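Local coordinates for protein fanconi-associated nuclease 1 homolog (Pseudomonas aeruginosa, PDB 5Y7Q) that belongs to the FAN1 family of nucleases and combines an HTH domain, a SAP domain and a C-terminal VRR-NUC domain in a single chain, at residues F512-E517 and Q555-Q560; C337-E340 and E344-G347; P77-A82 and A103-T108; R231-R236 and N272-G277. All coordinates share one frame; numbering follows the deposited sequence.

Interaction 1: residues F512-E517 and Q555-Q560; sequences FERLLE and QLRWLQ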
loop_
_atom_site.group_PDB
_atom_site.type_symbol
_atom_site.label_atom_id
_atom_site.label_comp_id
_atom_site.label_asym_id
_atom_site.label_seq_id
_atom_site.Cartn_x
_atom_site.Cartn_y
_atom_site.Cartn_z
ATOM N N PHE A 512 0.823 10.469 -21.269
ATOM C CA PHE A 512 -0.110 9.377 -20.982
ATOM C C PHE A 512 0.436 8.037 -21.465
ATOM O O PHE A 512 0.307 7.012 -20.778
ATOM C CB PHE A 512 -1.472 9.678 -21.614
ATOM C CG PHE A 512 -2.200 10.817 -20.952
ATOM C CD1 PHE A 512 -1.661 11.449 -19.828
ATOM C CD2 PHE A 512 -3.425 11.240 -21.423
ATOM C CE1 PHE A 512 -2.317 12.503 -19.204
ATOM C CE2 PHE A 512 -4.095 12.281 -20.791
ATOM C CZ PHE A 512 -3.542 12.917 -19.688
ATOM N N GLU A 513 1.078 8.027 -22.633
ATOM C CA GLU A 513 1.681 6.792 -23.109
ATOM C C GLU A 513 2.885 6.401 -22.263
ATOM O O GLU A 513 3.133 5.204 -22.059
ATOM C CB GLU A 513 2.066 6.925 -24.581
ATOM C CG GLU A 513 1.820 5.665 -25.404
ATOM C CD GLU A 513 0.492 5.697 -26.155
ATOM O OE1 GLU A 513 0.297 6.594 -27.008
ATOM O OE2 GLU A 513 -0.357 4.819 -25.882
ATOM N N ARG A 514 3.634 7.378 -21.743
ATOM C CA ARG A 514 4.758 7.018 -20.878
ATOM C C ARG A 514 4.273 6.365 -19.588
ATOM O O ARG A 514 4.850 5.370 -19.130
ATOM C CB ARG A 514 5.622 8.240 -20.560
ATOM C CG ARG A 514 6.938 7.886 -19.855
ATOM C CD ARG A 514 7.799 9.111 -19.580
ATOM N NE ARG A 514 8.413 9.067 -18.254
ATOM C CZ ARG A 514 9.633 8.601 -17.995
ATOM N NH1 ARG A 514 10.406 8.120 -18.979
ATOM N NH2 ARG A 514 10.075 8.617 -16.738
ATOM N N LEU A 515 3.213 6.914 -18.988
ATOM C CA LEU A 515 2.642 6.317 -17.785
ATOM C C LEU A 515 2.149 4.896 -18.049
ATOM O O LEU A 515 2.497 3.960 -17.313
ATOM C CB LEU A 515 1.510 7.201 -17.270
ATOM C CG LEU A 515 0.850 6.727 -15.985
ATOM C CD1 LEU A 515 1.907 6.370 -14.929
ATOM C CD2 LEU A 515 -0.072 7.816 -15.492
ATOM N N LEU A 516 1.346 4.717 -19.108
ATOM C CA LEU A 516 0.842 3.384 -19.446
ATOM C C LEU A 516 1.967 2.381 -19.622
ATOM O O LEU A 516 1.831 1.219 -19.221
ATOM C CB LEU A 516 0.007 3.420 -20.724
ATOM C CG LEU A 516 -1.487 3.671 -20.542
ATOM C CD1 LEU A 516 -2.187 3.482 -21.885
ATOM C CD2 LEU A 516 -2.100 2.779 -19.462
ATOM N N GLU A 517 3.075 2.803 -20.246
ATOM C CA GLU A 517 4.149 1.862 -20.567
ATOM C C GLU A 517 4.630 1.129 -19.318
ATOM O O GLU A 517 4.669 -0.107 -19.291
ATOM C CB GLU A 517 5.304 2.591 -21.268
ATOM C CG GLU A 517 5.103 2.794 -22.776
ATOM C CD GLU A 517 5.510 1.573 -23.615
ATOM O OE1 GLU A 517 6.661 1.542 -24.117
ATOM O OE2 GLU A 517 4.684 0.639 -23.772
ATOM N N GLN A 555 12.979 11.645 -11.203
ATOM C CA GLN A 555 12.898 13.034 -11.652
ATOM C C GLN A 555 13.787 13.261 -12.861
ATOM O O GLN A 555 13.358 13.871 -13.843
ATOM C CB GLN A 555 13.287 13.983 -10.520
ATOM C CG GLN A 555 12.372 13.908 -9.310
ATOM C CD GLN A 555 12.847 14.767 -8.161
ATOM O OE1 GLN A 555 14.030 14.758 -7.800
ATOM N NE2 GLN A 555 11.931 15.523 -7.581
ATOM N N LEU A 556 15.023 12.744 -12.815
ATOM C CA LEU A 556 15.956 12.916 -13.928
ATOM C C LEU A 556 15.440 12.262 -15.196
ATOM O O LEU A 556 15.603 12.811 -16.293
ATOM C CB LEU A 556 17.321 12.336 -13.577
ATOM C CG LEU A 556 18.361 13.312 -13.050
ATOM C CD1 LEU A 556 19.557 12.537 -12.529
ATOM C CD2 LEU A 556 18.753 14.277 -14.158
ATOM N N ARG A 557 14.851 11.070 -15.081
ATOM C CA ARG A 557 14.297 10.451 -16.279
ATOM C C ARG A 557 13.159 11.292 -16.838
ATOM O O ARG A 557 13.019 11.426 -18.058
ATOM C CB ARG A 557 13.845 9.025 -15.979
ATOM C CG ARG A 557 14.850 8.283 -15.119
ATOM C CD ARG A 557 14.635 6.767 -15.095
ATOM N NE ARG A 557 14.122 6.280 -13.818
ATOM C CZ ARG A 557 12.830 6.119 -13.572
ATOM N NH1 ARG A 557 11.952 6.417 -14.525
ATOM N NH2 ARG A 557 12.414 5.657 -12.395
ATOM N N TRP A 558 12.354 11.900 -15.966
ATOM C CA TRP A 558 11.273 12.720 -16.482
ATOM C C TRP A 558 11.790 14.003 -17.124
ATOM O O TRP A 558 11.237 14.463 -18.128
ATOM C CB TRP A 558 10.261 13.032 -15.389
ATOM C CG TRP A 558 8.948 12.971 -16.025
ATOM C CD1 TRP A 558 8.379 13.924 -16.831
ATOM C CD2 TRP A 558 8.052 11.860 -16.023
ATOM N NE1 TRP A 558 7.161 13.480 -17.302
ATOM C CE2 TRP A 558 6.940 12.215 -16.822
ATOM C CE3 TRP A 558 8.068 10.610 -15.407
ATOM C CZ2 TRP A 558 5.861 11.361 -17.016
ATOM C CZ3 TRP A 558 7.004 9.770 -15.606
ATOM C CH2 TRP A 558 5.912 10.145 -16.403
ATOM N N LEU A 559 12.853 14.584 -16.578
ATOM C CA LEU A 559 13.481 15.725 -17.228
ATOM C C LEU A 559 14.038 15.345 -18.590
ATOM O O LEU A 559 13.888 16.091 -19.561
ATOM C CB LEU A 559 14.586 16.275 -16.345
ATOM C CG LEU A 559 14.101 17.020 -15.124
ATOM C CD1 LEU A 559 15.229 17.920 -14.692
ATOM C CD2 LEU A 559 12.890 17.812 -15.496
ATOM N N GLN A 560 14.711 14.197 -18.673
ATOM C CA GLN A 560 15.218 13.731 -19.955
ATOM C C GLN A 560 14.075 13.558 -20.943
ATOM O O GLN A 560 14.143 14.022 -22.087
ATOM C CB GLN A 560 15.986 12.421 -19.764
ATOM C CG GLN A 560 16.686 11.900 -21.019
ATOM C CD GLN A 560 17.222 10.474 -20.854
ATOM O OE1 GLN A 560 17.365 9.975 -19.734
ATOM N NE2 GLN A 560 17.511 9.814 -21.976
#
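R557 and W558, neighbours on helix 553-564, receive R514 from helix 505-517 in a helix-to-helix contact of the VRR-NUC domain, built round a cation-pi pair. At R557 the chain bends at chi3, and its NH1 comes to 3.6 Å from NH2 of R514, near the plane of the R557 guanidinium. D342 of helix 342-358 touches R557 and makes a long, weak ion pair with R514 NH1, so its carboxylate probably helps the two guanidinium groups to lie close together. W558 follows, its indole reaching across while R514 comes from the opposite direction. With CG anti to the backbone N (chi1 -170°), R514 runs straight out from its helix before bending at chi3, which lays its end over one face of the indole. Arginine suits this position because its aliphatic part and its cation can both use the ring: CD lies 3.9 Å from the centroid of the W558 six-membered ring, and CZ lies 4.0 Å from the same centroid. The guanidinium does not lie flat on the indole. Its plane stands 86° from that of the ring, bringing the R514 edge that bears NE and NH2 down toward CZ3 and CE3 of W558.

Interaction 2: residues C337-E340 and E344-G347; sequences CAPE and ERQG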
loop_
_atom_site.group_PDB
_atom_site.type_symbol
_atom_site.label_atom_id
_atom_site.label_comp_id
_atom_site.label_asym_id
_atom_site.label_seq_id
_atom_site.Cartn_x
_atom_site.Cartn_y
_atom_site.Cartn_z
ATOM N N CYS A 337 22.427 -6.038 -21.706
ATOM C CA CYS A 337 21.937 -6.625 -22.954
ATOM C C CYS A 337 20.426 -6.428 -23.123
ATOM O O CYS A 337 19.954 -6.169 -24.235
ATOM C CB CYS A 337 22.288 -8.117 -23.029
ATOM S SG CYS A 337 24.069 -8.532 -23.118
ATOM N N ALA A 338 19.645 -6.583 -22.053
ATOM C CA ALA A 338 18.187 -6.439 -22.130
ATOM C C ALA A 338 17.615 -5.841 -20.847
ATOM O O ALA A 338 17.070 -6.557 -19.998
ATOM C CB ALA A 338 17.529 -7.782 -22.444
ATOM N N PRO A 339 17.686 -4.518 -20.686
ATOM C CA PRO A 339 17.257 -3.904 -19.416
ATOM C C PRO A 339 15.774 -4.106 -19.128
ATOM O O PRO A 339 14.950 -4.247 -20.033
ATOM C CB PRO A 339 17.576 -2.416 -19.605
ATOM C CG PRO A 339 18.478 -2.343 -20.795
ATOM C CD PRO A 339 18.140 -3.516 -21.660
ATOM N N GLU A 340 15.450 -4.111 -17.830
ATOM C CA GLU A 340 14.086 -4.321 -17.366
ATOM C C GLU A 340 13.245 -3.060 -17.462
ATOM O O GLU A 340 12.031 -3.144 -17.679
ATOM C CB GLU A 340 14.091 -4.806 -15.911
ATOM C CG GLU A 340 14.666 -6.208 -15.690
ATOM C CD GLU A 340 14.651 -6.665 -14.219
ATOM O OE1 GLU A 340 14.378 -5.836 -13.305
ATOM O OE2 GLU A 340 14.924 -7.871 -13.997
ATOM N N GLU A 344 16.486 0.819 -14.673
ATOM C CA GLU A 344 17.606 -0.096 -14.703
ATOM C C GLU A 344 18.673 0.396 -15.667
ATOM O O GLU A 344 19.864 0.319 -15.356
ATOM C CB GLU A 344 17.118 -1.505 -15.039
ATOM C CG GLU A 344 18.220 -2.544 -15.000
ATOM C CD GLU A 344 17.729 -3.937 -14.653
ATOM O OE1 GLU A 344 17.406 -4.173 -13.456
ATOM O OE2 GLU A 344 17.678 -4.789 -15.572
ATOM N N ARG A 345 18.271 0.952 -16.816
ATOM C CA ARG A 345 19.251 1.558 -17.723
ATOM C C ARG A 345 20.058 2.632 -17.003
ATOM O O ARG A 345 21.298 2.622 -17.016
ATOM C CB ARG A 345 18.561 2.148 -18.965
ATOM C CG ARG A 345 18.056 1.123 -20.003
ATOM C CD ARG A 345 17.609 1.763 -21.339
ATOM N NE ARG A 345 16.805 0.854 -22.173
ATOM C CZ ARG A 345 17.280 0.117 -23.183
ATOM N NH1 ARG A 345 18.571 0.165 -23.502
ATOM N NH2 ARG A 345 16.462 -0.675 -23.879
ATOM N N GLN A 346 19.367 3.539 -16.323
ATOM C CA GLN A 346 20.057 4.638 -15.665
ATOM C C GLN A 346 21.018 4.129 -14.594
ATOM O O GLN A 346 22.150 4.628 -14.491
ATOM C CB GLN A 346 19.029 5.612 -15.091
ATOM C CG GLN A 346 19.593 6.638 -14.140
ATOM C CD GLN A 346 18.504 7.405 -13.437
ATOM O OE1 GLN A 346 17.328 7.091 -13.595
ATOM N NE2 GLN A 346 18.884 8.415 -12.658
ATOM N N GLY A 347 20.601 3.114 -13.809
ATOM C CA GLY A 347 21.471 2.578 -12.759
ATOM C C GLY A 347 22.701 1.855 -13.290
ATOM O O GLY A 347 23.810 2.008 -12.757
#
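E344, in the first turn of helix 342-358, turns back to E340 in the loop before that helix. Its CB lies 4.2 Å from the E340 backbone N, and with CG anti to its own backbone N (chi1 -176°) the chain stays extended toward the loop. CD passes 3.9 Å from E340 CB, where the carboxylate divides. OE2 accepts the E340 N-H at 3.2 Å from E340 N, the donor standing well above the carboxylate plane rather than within it. The same oxygen forms a salt bridge with R312, so two donors grip it. OE1 lies 3.5 Å from OE1 of E340, two acceptors with no hydrogen bond between them; the R312 cation probably makes this proximity tolerable. Glutamate suits the place, being long enough to span from helix to loop and acidic enough to serve both partners. Beside it, P339 packs on R345: proline CG sits 3.6 Å above the plane of the R345 guanidinium, over its centre, and also touches R345 CG. A rigid, apolar ring fits well against such a flat group. At this turn between helices 325-337 and 342-358, S341 OG bonds to E344 N while E344 takes the N-H of E340, N-terminal helix capping that resembles a capping box without being one.

Interaction 3: residues P77-A82 and A103-T108; sequences PEASQA and AEIGDT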
loop_
_atom_site.group_PDB
_atom_site.type_symbol
_atom_site.label_atom_id
_atom_site.label_comp_id
_atom_site.label_asym_id
_atom_site.label_seq_id
_atom_site.Cartn_x
_atom_site.Cartn_y
_atom_site.Cartn_z
ATOM N N PRO A 77 -28.759 -17.647 17.687
ATOM C CA PRO A 77 -29.679 -16.542 17.962
ATOM C C PRO A 77 -29.015 -15.216 17.644
ATOM O O PRO A 77 -27.792 -15.083 17.727
ATOM C CB PRO A 77 -29.963 -16.681 19.461
ATOM C CG PRO A 77 -28.784 -17.436 19.996
ATOM C CD PRO A 77 -28.408 -18.389 18.908
ATOM N N GLU A 78 -29.840 -14.225 17.300
ATOM C CA GLU A 78 -29.322 -12.970 16.763
ATOM C C GLU A 78 -28.270 -12.358 17.679
ATOM O O GLU A 78 -27.203 -11.942 17.217
ATOM C CB GLU A 78 -30.464 -11.981 16.531
ATOM C CG GLU A 78 -30.168 -10.918 15.461
ATOM C CD GLU A 78 -31.438 -10.269 14.913
ATOM O OE1 GLU A 78 -32.306 -9.872 15.726
ATOM O OE2 GLU A 78 -31.574 -10.174 13.671
ATOM N N ALA A 79 -28.537 -12.324 18.989
ATOM C CA ALA A 79 -27.617 -11.648 19.900
ATOM C C ALA A 79 -26.251 -12.329 19.937
ATOM O O ALA A 79 -25.218 -11.657 20.071
ATOM C CB ALA A 79 -28.215 -11.574 21.299
ATOM N N SER A 80 -26.211 -13.652 19.811
ATOM C CA SER A 80 -24.914 -14.313 19.802
ATOM C C SER A 80 -24.178 -14.064 18.495
ATOM O O SER A 80 -22.955 -13.848 18.498
ATOM C CB SER A 80 -25.079 -15.799 20.055
ATOM O OG SER A 80 -25.987 -15.988 21.111
ATOM N N GLN A 81 -24.895 -14.091 17.367
ATOM C CA GLN A 81 -24.292 -13.622 16.119
ATOM C C GLN A 81 -23.665 -12.236 16.298
ATOM O O GLN A 81 -22.482 -12.025 15.990
ATOM C CB GLN A 81 -25.343 -13.593 15.005
ATOM C CG GLN A 81 -25.762 -14.945 14.472
ATOM C CD GLN A 81 -26.765 -14.828 13.337
ATOM O OE1 GLN A 81 -27.639 -13.977 13.372
ATOM N NE2 GLN A 81 -26.647 -15.689 12.332
ATOM N N ALA A 82 -24.446 -11.292 16.845
ATOM C CA ALA A 82 -23.997 -9.907 16.992
ATOM C C ALA A 82 -22.766 -9.822 17.872
ATOM O O ALA A 82 -21.798 -9.127 17.541
ATOM C CB ALA A 82 -25.112 -9.049 17.581
ATOM N N ALA A 103 -25.919 -2.334 23.668
ATOM C CA ALA A 103 -27.338 -2.244 24.004
ATOM C C ALA A 103 -28.223 -3.111 23.105
ATOM O O ALA A 103 -29.235 -3.644 23.568
ATOM C CB ALA A 103 -27.792 -0.792 23.964
ATOM N N GLU A 104 -27.888 -3.249 21.819
ATOM C CA GLU A 104 -28.648 -4.153 20.956
ATOM C C GLU A 104 -28.574 -5.584 21.453
ATOM O O GLU A 104 -29.503 -6.369 21.232
ATOM C CB GLU A 104 -28.122 -4.122 19.516
ATOM C CG GLU A 104 -27.345 -2.880 19.094
ATOM C CD GLU A 104 -25.883 -2.898 19.499
ATOM O OE1 GLU A 104 -25.543 -2.124 20.415
ATOM O OE2 GLU A 104 -25.085 -3.655 18.897
ATOM N N ILE A 105 -27.444 -5.956 22.051
ATOM C CA ILE A 105 -27.238 -7.328 22.491
ATOM C C ILE A 105 -27.859 -7.567 23.873
ATOM O O ILE A 105 -28.409 -8.643 24.147
ATOM C CB ILE A 105 -25.731 -7.632 22.447
ATOM C CG1 ILE A 105 -25.156 -7.069 21.138
ATOM C CG2 ILE A 105 -25.488 -9.102 22.505
ATOM C CD1 ILE A 105 -23.840 -7.687 20.668
ATOM N N GLY A 106 -27.813 -6.565 24.754
ATOM C CA GLY A 106 -28.219 -6.750 26.131
ATOM C C GLY A 106 -27.174 -7.474 26.955
ATOM O O GLY A 106 -25.970 -7.233 26.797
ATOM N N ASP A 107 -27.635 -8.369 27.829
ATOM C CA ASP A 107 -26.767 -9.148 28.704
ATOM C C ASP A 107 -25.694 -9.871 27.901
ATOM O O ASP A 107 -25.999 -10.663 27.004
ATOM C CB ASP A 107 -27.634 -10.150 29.478
ATOM C CG ASP A 107 -26.844 -11.008 30.458
ATOM O OD1 ASP A 107 -25.595 -11.023 30.420
ATOM O OD2 ASP A 107 -27.503 -11.691 31.278
ATOM N N THR A 108 -24.431 -9.628 28.254
ATOM C CA THR A 108 -23.338 -10.223 27.492
ATOM C C THR A 108 -23.182 -11.697 27.802
ATOM O O THR A 108 -23.015 -12.505 26.889
ATOM C CB THR A 108 -22.024 -9.496 27.778
ATOM O OG1 THR A 108 -22.178 -8.107 27.467
ATOM C CG2 THR A 108 -20.883 -10.074 26.932
#
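A79 and I105 bring their backbones close, 5.1 Å between CA atoms, where the first turn of helix 78-89 meets the loop leading to helix 108-118; residues 103-105 of that loop have helical backbone angles but lack the regular bonds. I105 supplies both branches of the contact. Its CG2, anti to the backbone N, lies 3.9 Å from CB of A79 and also touches the A79 carbonyl O. The other branch ends against A82: CD1 of I105 comes to 3.6 Å from A82 CB, with CG1 of I105 a little farther from the same methyl. A79 and A82 are three residues apart and so lie on one face of the helix, where the forked isoleucine can meet both. Alanine suits the two positions because its single methyl lets the loop approach the helix closely. A111 of helix 108-118 and Y43 of helix 42-57 also touch I105, placing the contact among three helices of the HTH-family region. Between the two segments there is no hydrogen bond or charge pair, so the contact rests on van der Waals fit and the burial of apolar groups, neither of which fixes a direction as a hydrogen bond would.

Interaction 4: residues R231-R236 and N272-G277; sequences RGFRLR and NPWLEG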
loop_
_atom_site.group_PDB
_atom_site.type_symbol
_atom_site.label_atom_id
_atom_site.label_comp_id
_atom_site.label_asym_id
_atom_site.label_seq_id
_atom_site.Cartn_x
_atom_site.Cartn_y
_atom_site.Cartn_z
ATOM N N ARG A 231 -14.355 -13.809 -8.928
ATOM C CA ARG A 231 -13.829 -13.872 -7.564
ATOM C C ARG A 231 -12.307 -13.758 -7.562
ATOM O O ARG A 231 -11.625 -14.064 -8.550
ATOM C CB ARG A 231 -14.256 -15.158 -6.838
ATOM C CG ARG A 231 -14.611 -16.314 -7.751
ATOM C CD ARG A 231 -13.684 -17.482 -7.567
ATOM N NE ARG A 231 -14.415 -18.735 -7.382
ATOM C CZ ARG A 231 -13.894 -19.945 -7.555
ATOM N NH1 ARG A 231 -12.635 -20.081 -7.934
ATOM N NH2 ARG A 231 -14.643 -21.018 -7.350
ATOM N N GLY A 232 -11.793 -13.350 -6.405
ATOM C CA GLY A 232 -10.376 -13.202 -6.185
ATOM C C GLY A 232 -9.566 -14.451 -6.446
ATOM O O GLY A 232 -8.645 -14.439 -7.267
ATOM N N PHE A 233 -9.897 -15.548 -5.783
ATOM C CA PHE A 233 -9.081 -16.749 -5.858
ATOM C C PHE A 233 -9.749 -17.823 -6.691
ATOM O O PHE A 233 -10.968 -17.985 -6.643
ATOM C CB PHE A 233 -8.784 -17.276 -4.466
ATOM C CG PHE A 233 -7.877 -16.387 -3.713
ATOM C CD1 PHE A 233 -6.510 -16.523 -3.834
ATOM C CD2 PHE A 233 -8.385 -15.372 -2.940
ATOM C CE1 PHE A 233 -5.668 -15.706 -3.165
ATOM C CE2 PHE A 233 -7.538 -14.522 -2.260
ATOM C CZ PHE A 233 -6.176 -14.692 -2.370
ATOM N N ARG A 234 -8.939 -18.556 -7.446
ATOM C CA ARG A 234 -9.447 -19.688 -8.224
ATOM C C ARG A 234 -9.248 -20.980 -7.438
ATOM O O ARG A 234 -10.224 -21.622 -7.046
ATOM C CB ARG A 234 -8.787 -19.738 -9.602
ATOM C CG ARG A 234 -9.266 -18.647 -10.556
ATOM C CD ARG A 234 -8.784 -18.916 -11.977
ATOM N NE ARG A 234 -7.556 -19.714 -11.993
ATOM C CZ ARG A 234 -7.477 -20.971 -12.432
ATOM N NH1 ARG A 234 -8.557 -21.585 -12.915
ATOM N NH2 ARG A 234 -6.312 -21.610 -12.394
ATOM N N LEU A 235 -7.997 -21.378 -7.208
ATOM C CA LEU A 235 -7.716 -22.579 -6.425
ATOM C C LEU A 235 -7.767 -22.292 -4.928
ATOM O O LEU A 235 -7.515 -21.175 -4.478
ATOM C CB LEU A 235 -6.342 -23.155 -6.761
ATOM C CG LEU A 235 -6.052 -23.646 -8.178
ATOM C CD1 LEU A 235 -5.316 -22.578 -8.973
ATOM C CD2 LEU A 235 -5.236 -24.928 -8.122
ATOM N N ARG A 236 -8.071 -23.329 -4.150
ATOM C CA ARG A 236 -7.903 -23.214 -2.709
ATOM C C ARG A 236 -6.442 -22.990 -2.348
ATOM O O ARG A 236 -6.126 -22.145 -1.500
ATOM C CB ARG A 236 -8.433 -24.460 -2.010
ATOM C CG ARG A 236 -8.114 -24.459 -0.541
ATOM C CD ARG A 236 -8.630 -25.688 0.154
ATOM N NE ARG A 236 -8.662 -25.463 1.593
ATOM C CZ ARG A 236 -9.663 -24.861 2.230
ATOM N NH1 ARG A 236 -9.602 -24.691 3.543
ATOM N NH2 ARG A 236 -10.726 -24.430 1.559
ATOM N N ASN A 272 0.581 -19.259 -10.095
ATOM C CA ASN A 272 -0.221 -18.046 -10.187
ATOM C C ASN A 272 0.677 -16.817 -10.155
ATOM O O ASN A 272 1.432 -16.637 -9.189
ATOM C CB ASN A 272 -1.244 -17.977 -9.054
ATOM C CG ASN A 272 -2.089 -16.720 -9.114
ATOM O OD1 ASN A 272 -1.687 -15.666 -8.616
ATOM N ND2 ASN A 272 -3.267 -16.823 -9.730
ATOM N N PRO A 273 0.636 -15.957 -11.175
ATOM C CA PRO A 273 1.599 -14.844 -11.226
ATOM C C PRO A 273 1.375 -13.788 -10.161
ATOM O O PRO A 273 2.349 -13.302 -9.569
ATOM C CB PRO A 273 1.398 -14.288 -12.639
ATOM C CG PRO A 273 -0.033 -14.563 -12.934
ATOM C CD PRO A 273 -0.373 -15.865 -12.244
ATOM N N TRP A 274 0.122 -13.413 -9.894
ATOM C CA TRP A 274 -0.124 -12.358 -8.916
ATOM C C TRP A 274 0.322 -12.783 -7.519
ATOM O O TRP A 274 0.695 -11.930 -6.699
ATOM C CB TRP A 274 -1.601 -11.950 -8.966
ATOM C CG TRP A 274 -2.235 -11.624 -7.650
ATOM C CD1 TRP A 274 -1.956 -10.565 -6.828
ATOM C CD2 TRP A 274 -3.283 -12.361 -7.014
ATOM N NE1 TRP A 274 -2.755 -10.613 -5.709
ATOM C CE2 TRP A 274 -3.582 -11.703 -5.803
ATOM C CE3 TRP A 274 -3.994 -13.525 -7.349
ATOM C CZ2 TRP A 274 -4.564 -12.168 -4.927
ATOM C CZ3 TRP A 274 -4.967 -13.980 -6.487
ATOM C CH2 TRP A 274 -5.246 -13.302 -5.290
ATOM N N LEU A 275 0.339 -14.102 -7.263
ATOM C CA LEU A 275 0.883 -14.663 -6.025
ATOM C C LEU A 275 2.414 -14.638 -6.021
ATOM O O LEU A 275 3.042 -14.328 -4.993
ATOM C CB LEU A 275 0.369 -16.090 -5.872
ATOM C CG LEU A 275 0.121 -16.728 -4.511
ATOM C CD1 LEU A 275 -0.628 -15.793 -3.595
ATOM C CD2 LEU A 275 -0.681 -17.997 -4.734
ATOM N N GLU A 276 3.027 -14.970 -7.170
ATOM C CA GLU A 276 4.477 -14.898 -7.326
ATOM C C GLU A 276 4.988 -13.474 -7.133
ATOM O O GLU A 276 6.143 -13.274 -6.735
ATOM C CB GLU A 276 4.868 -15.443 -8.705
ATOM C CG GLU A 276 6.362 -15.419 -9.047
ATOM C CD GLU A 276 7.195 -16.405 -8.235
ATOM O OE1 GLU A 276 6.611 -17.191 -7.462
ATOM O OE2 GLU A 276 8.440 -16.392 -8.370
ATOM N N GLY A 277 4.140 -12.475 -7.390
ATOM C CA GLY A 277 4.491 -11.114 -7.020
ATOM C C GLY A 277 4.691 -10.951 -5.526
ATOM O O GLY A 277 5.694 -10.397 -5.078
#
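F233 and W274 meet with their side chains crossing at about a right angle, yet their rings settle into an intermediate tilt. The planes stand 45° apart and the centroid of the F233 ring is 4.9 Å from that of the W274 six-membered ring, which makes the pair neither a parallel stack nor a T-shape. The far corner of the indole does the touching: W274 CH2 lies over one face of the phenyl ring, displaced toward its rim, and comes to 3.2 Å from F233 CE1. F233 has CG beside its backbone N (chi1 -69°), a setting that turns the ring toward the tryptophan. Broad aromatic side chains suit this junction of loop and helix: the phenyl of F233, buried against helix 236-253, offers an apolar face to the carbon rim of the more exposed indole. Next to them the G232 carbonyl O lies 3.8 Å from W274 CZ3. Polar bonds lie in both segments beside the pair. N272, the N-cap of helix 273-292, accepts from L275 N through OD1 at 2.9 Å, in the carbonyl plane. R231 NH1 reaches the F233 and R234 carbonyl oxygens in two weak bonds, while NH2 of R231 makes a salt bridge to D60. Helix 236-253 receives side chains from both segments: F233 rests on its D238 and V239, and L275 on D238 and A241, so the contact joins the start of helix 273-292 to the loop that leads into helix 236-253.

From the N terminus, the four contacts follow one another in series, with none nested and none crossing. Interaction 3 comes first and closes a loop of 20 residues containing the rest of helix 78-89 and strand 94-96, within the HTH-family region. Interaction 4 then closes 35 residues holding the rest of helix 236-253 and helix 258-264. Interaction 2 spans just three residues, at the turn between two successive helices. Interaction 1 closes 37 residues with strands 529-533 and 538-545 of the VRR-NUC domain. Interactions 1 and 2 touch directly through R557 and Q346, linking helix 553-564 to helix 342-358, whereas interaction 3 lies on the opposite side of the chain's centre from both, its centre about 56 Å from that of interaction 1.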